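Local coordinates for GTPase activator-like protein (PDB 5HIU) that probably acts, as the full-length TSC2 protein, as a GTPase activator, this chain being its all-helical N-terminal part, at residues F115-T126 with M139-A150. Numbering follows the deposited sequence.
Sequences FCYQLVALEQLT and MFPLLTLWLNQA
Phe115 meets Trp146 in a T-shaped stack, its ring edge directed at the indole's five-membered ring with the planes 76° apart and the centroids 5.1 Å apart. Phe115 CE1 stands over one indole face; toward the rim of the opposite face lies the CD2 methyl of Leu142, from Trp146's own helix. With CG anti to the carbonyl carbon (chi1 -79°), Trp146 stretches across to helix 115-126, where its side chain sits as a knob among Phe115, Gln118, Leu119 and Leu122, the last three meeting the six-membered ring. Leu122 is the reciprocal knob, among Met139, Leu142, Leu143 and Trp146: its CD2 lies 3.5 Å from Leu142 CD2, tip to tip. Met139, bent about its CB-CG bond, brings CE to 3.7 Å from both Leu122 CD2 and Thr126 CG2. The segment axes come no closer than 12.6 Å, a gap bridged by large side chains, and no hydrogen bond joins the two segments. Beside the indole, the amide of Gln118 is held by its NE2 bond to Leu106 O. The antiparallel pair, crossing at -150°, exemplifies knobs-into-holes packing between successive helices of an elongated alpha-solenoid. Phe103 of helix 96-107 touches Leu122 and Leu142, while helix 179-198 reaches Leu119 and Ala150, and helix 204-219 packs on Leu147.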
# COMPACT_ATOMS: atom_id res chain seq x y z
N PHE A 115 23.59 -6.68 -2.02
CA PHE A 115 22.48 -5.75 -2.14
C PHE A 115 22.34 -4.82 -0.91
O PHE A 115 21.98 -3.65 -1.05
CB PHE A 115 21.18 -6.53 -2.40
CG PHE A 115 19.99 -5.66 -2.68
CD1 PHE A 115 19.90 -4.96 -3.88
CD2 PHE A 115 18.96 -5.54 -1.76
CE1 PHE A 115 18.80 -4.18 -4.15
CE2 PHE A 115 17.86 -4.76 -2.03
CZ PHE A 115 17.78 -4.07 -3.23
N CYS A 116 22.63 -5.32 0.28
CA CYS A 116 22.48 -4.51 1.49
C CYS A 116 23.37 -3.28 1.35
O CYS A 116 22.93 -2.16 1.57
CB CYS A 116 22.78 -5.32 2.75
SG CYS A 116 24.44 -6.03 2.84
N TYR A 117 24.60 -3.49 0.90
CA TYR A 117 25.53 -2.39 0.67
C TYR A 117 25.05 -1.38 -0.38
O TYR A 117 25.18 -0.16 -0.18
CB TYR A 117 26.88 -2.96 0.27
CG TYR A 117 27.64 -3.63 1.40
CD1 TYR A 117 28.11 -2.88 2.47
CD2 TYR A 117 27.91 -4.99 1.39
CE1 TYR A 117 28.81 -3.47 3.51
CE2 TYR A 117 28.63 -5.59 2.43
CZ TYR A 117 29.07 -4.81 3.48
OH TYR A 117 29.78 -5.37 4.52
N GLN A 118 24.49 -1.87 -1.48
CA GLN A 118 23.96 -0.98 -2.52
C GLN A 118 22.86 -0.07 -1.99
O GLN A 118 22.89 1.13 -2.20
CB GLN A 118 23.36 -1.78 -3.66
CG GLN A 118 24.29 -2.76 -4.30
CD GLN A 118 23.78 -3.12 -5.65
OE1 GLN A 118 23.07 -4.09 -5.80
NE2 GLN A 118 24.10 -2.30 -6.63
N LEU A 119 21.87 -0.71 -1.35
CA LEU A 119 20.78 -0.09 -0.61
C LEU A 119 21.30 1.02 0.26
O LEU A 119 20.87 2.16 0.13
CB LEU A 119 20.23 -1.12 0.37
CG LEU A 119 18.77 -1.51 0.60
CD1 LEU A 119 17.89 -0.33 0.98
CD2 LEU A 119 18.17 -2.20 -0.60
N VAL A 120 22.24 0.69 1.14
CA VAL A 120 22.78 1.67 2.08
C VAL A 120 23.53 2.78 1.31
O VAL A 120 23.38 3.97 1.59
CB VAL A 120 23.69 1.01 3.13
CG1 VAL A 120 24.46 2.05 3.92
CG2 VAL A 120 22.89 0.12 4.07
N ALA A 121 24.31 2.39 0.31
CA ALA A 121 25.01 3.37 -0.48
C ALA A 121 24.02 4.35 -1.05
O ALA A 121 24.17 5.57 -0.90
CB ALA A 121 25.78 2.71 -1.61
N LEU A 122 23.00 3.82 -1.70
CA LEU A 122 22.06 4.71 -2.36
C LEU A 122 21.38 5.61 -1.32
O LEU A 122 21.29 6.82 -1.49
CB LEU A 122 21.04 3.92 -3.16
CG LEU A 122 20.09 4.79 -3.99
CD1 LEU A 122 20.84 5.72 -4.93
CD2 LEU A 122 19.17 3.90 -4.79
N GLU A 123 20.94 4.99 -0.23
CA GLU A 123 20.32 5.70 0.86
C GLU A 123 21.22 6.84 1.33
O GLU A 123 20.73 7.96 1.51
CB GLU A 123 20.03 4.71 1.99
CG GLU A 123 19.76 5.31 3.35
CD GLU A 123 19.65 4.22 4.41
OE1 GLU A 123 18.70 3.42 4.29
OE2 GLU A 123 20.51 4.15 5.32
N GLN A 124 22.51 6.57 1.51
CA GLN A 124 23.46 7.59 1.96
C GLN A 124 23.78 8.59 0.88
O GLN A 124 23.96 9.75 1.18
CB GLN A 124 24.76 6.96 2.43
CG GLN A 124 24.59 6.12 3.68
CD GLN A 124 24.00 6.89 4.85
OE1 GLN A 124 24.50 7.95 5.25
NE2 GLN A 124 22.92 6.35 5.43
N LEU A 125 23.85 8.15 -0.36
CA LEU A 125 24.10 9.06 -1.48
C LEU A 125 22.99 10.09 -1.55
O LEU A 125 23.25 11.29 -1.73
CB LEU A 125 24.18 8.30 -2.81
CG LEU A 125 24.53 9.12 -4.05
CD1 LEU A 125 25.93 9.70 -3.89
CD2 LEU A 125 24.44 8.34 -5.36
N THR A 126 21.76 9.63 -1.39
CA THR A 126 20.59 10.49 -1.52
C THR A 126 20.22 11.20 -0.22
O THR A 126 19.38 12.10 -0.23
CB THR A 126 19.37 9.69 -1.99
OG1 THR A 126 19.09 8.66 -1.03
CG2 THR A 126 19.63 9.04 -3.33
N MET A 139 16.61 7.46 -10.93
CA MET A 139 16.30 7.01 -9.60
C MET A 139 15.10 6.10 -9.50
O MET A 139 15.21 5.04 -8.91
CB MET A 139 16.06 8.21 -8.70
CG MET A 139 16.00 7.88 -7.22
SD MET A 139 17.49 7.05 -6.65
CE MET A 139 17.07 6.92 -4.92
N PHE A 140 13.96 6.52 -10.03
CA PHE A 140 12.68 5.79 -9.86
C PHE A 140 12.61 4.44 -10.58
O PHE A 140 12.13 3.45 -10.01
CB PHE A 140 11.47 6.65 -10.24
CG PHE A 140 11.06 7.59 -9.15
CD1 PHE A 140 10.26 7.16 -8.11
CD2 PHE A 140 11.50 8.90 -9.14
CE1 PHE A 140 9.90 8.02 -7.08
CE2 PHE A 140 11.15 9.76 -8.12
CZ PHE A 140 10.34 9.32 -7.08
N PRO A 141 13.08 4.40 -11.83
CA PRO A 141 13.21 3.12 -12.50
C PRO A 141 14.12 2.16 -11.77
O PRO A 141 13.90 0.95 -11.82
CB PRO A 141 13.82 3.50 -13.85
CG PRO A 141 13.28 4.86 -14.12
CD PRO A 141 13.26 5.53 -12.77
N LEU A 142 15.15 2.69 -11.11
CA LEU A 142 16.05 1.86 -10.36
C LEU A 142 15.34 1.28 -9.15
O LEU A 142 15.44 0.07 -8.89
CB LEU A 142 17.28 2.63 -9.91
CG LEU A 142 18.14 1.76 -8.99
CD1 LEU A 142 19.00 0.83 -9.82
CD2 LEU A 142 18.96 2.59 -8.02
N LEU A 143 14.62 2.13 -8.40
CA LEU A 143 13.87 1.65 -7.22
C LEU A 143 12.88 0.56 -7.60
O LEU A 143 12.75 -0.45 -6.90
CB LEU A 143 13.10 2.78 -6.55
CG LEU A 143 13.94 3.91 -5.98
CD1 LEU A 143 13.02 5.03 -5.52
CD2 LEU A 143 14.85 3.47 -4.85
N THR A 144 12.18 0.78 -8.69
CA THR A 144 11.21 -0.18 -9.15
C THR A 144 11.89 -1.50 -9.47
O THR A 144 11.36 -2.56 -9.18
CB THR A 144 10.47 0.35 -10.38
OG1 THR A 144 9.75 1.53 -10.00
CG2 THR A 144 9.52 -0.72 -10.95
N LEU A 145 13.06 -1.42 -10.05
CA LEU A 145 13.81 -2.62 -10.38
C LEU A 145 14.15 -3.37 -9.08
O LEU A 145 13.81 -4.53 -8.89
CB LEU A 145 15.07 -2.23 -11.13
CG LEU A 145 16.02 -3.32 -11.61
CD1 LEU A 145 15.27 -4.56 -12.08
CD2 LEU A 145 16.90 -2.72 -12.71
N TRP A 146 14.78 -2.64 -8.18
CA TRP A 146 15.17 -3.19 -6.90
C TRP A 146 14.02 -3.77 -6.06
O TRP A 146 14.23 -4.69 -5.28
CB TRP A 146 15.87 -2.08 -6.11
CG TRP A 146 17.27 -1.85 -6.53
CD1 TRP A 146 17.92 -2.40 -7.61
CD2 TRP A 146 18.21 -1.02 -5.88
NE1 TRP A 146 19.21 -1.95 -7.65
CE2 TRP A 146 19.41 -1.11 -6.59
CE3 TRP A 146 18.15 -0.22 -4.75
CZ2 TRP A 146 20.54 -0.41 -6.23
CZ3 TRP A 146 19.27 0.48 -4.39
CH2 TRP A 146 20.46 0.37 -5.12
N LEU A 147 12.82 -3.22 -6.21
CA LEU A 147 11.66 -3.74 -5.50
C LEU A 147 11.40 -5.16 -5.93
O LEU A 147 11.16 -6.04 -5.10
CB LEU A 147 10.40 -2.94 -5.82
CG LEU A 147 9.93 -1.92 -4.80
CD1 LEU A 147 8.68 -1.26 -5.36
CD2 LEU A 147 9.64 -2.57 -3.47
N ASN A 148 11.42 -5.36 -7.25
CA ASN A 148 11.19 -6.68 -7.81
C ASN A 148 12.25 -7.61 -7.23
O ASN A 148 11.93 -8.60 -6.59
CB ASN A 148 11.26 -6.60 -9.33
CG ASN A 148 10.82 -7.89 -10.02
OD1 ASN A 148 9.87 -8.55 -9.62
ND2 ASN A 148 11.50 -8.22 -11.09
N GLN A 149 13.52 -7.25 -7.41
CA GLN A 149 14.61 -8.04 -6.87
C GLN A 149 14.36 -8.30 -5.41
O GLN A 149 14.36 -9.46 -4.98
CB GLN A 149 15.94 -7.31 -7.00
CG GLN A 149 16.61 -7.40 -8.35
CD GLN A 149 18.02 -6.81 -8.34
OE1 GLN A 149 18.69 -6.73 -7.28
NE2 GLN A 149 18.49 -6.38 -9.51
N ALA A 150 14.12 -7.24 -4.64
CA ALA A 150 14.16 -7.36 -3.18
C ALA A 150 13.03 -8.23 -2.69
O ALA A 150 13.22 -9.13 -1.87
CB ALA A 150 14.11 -6.01 -2.50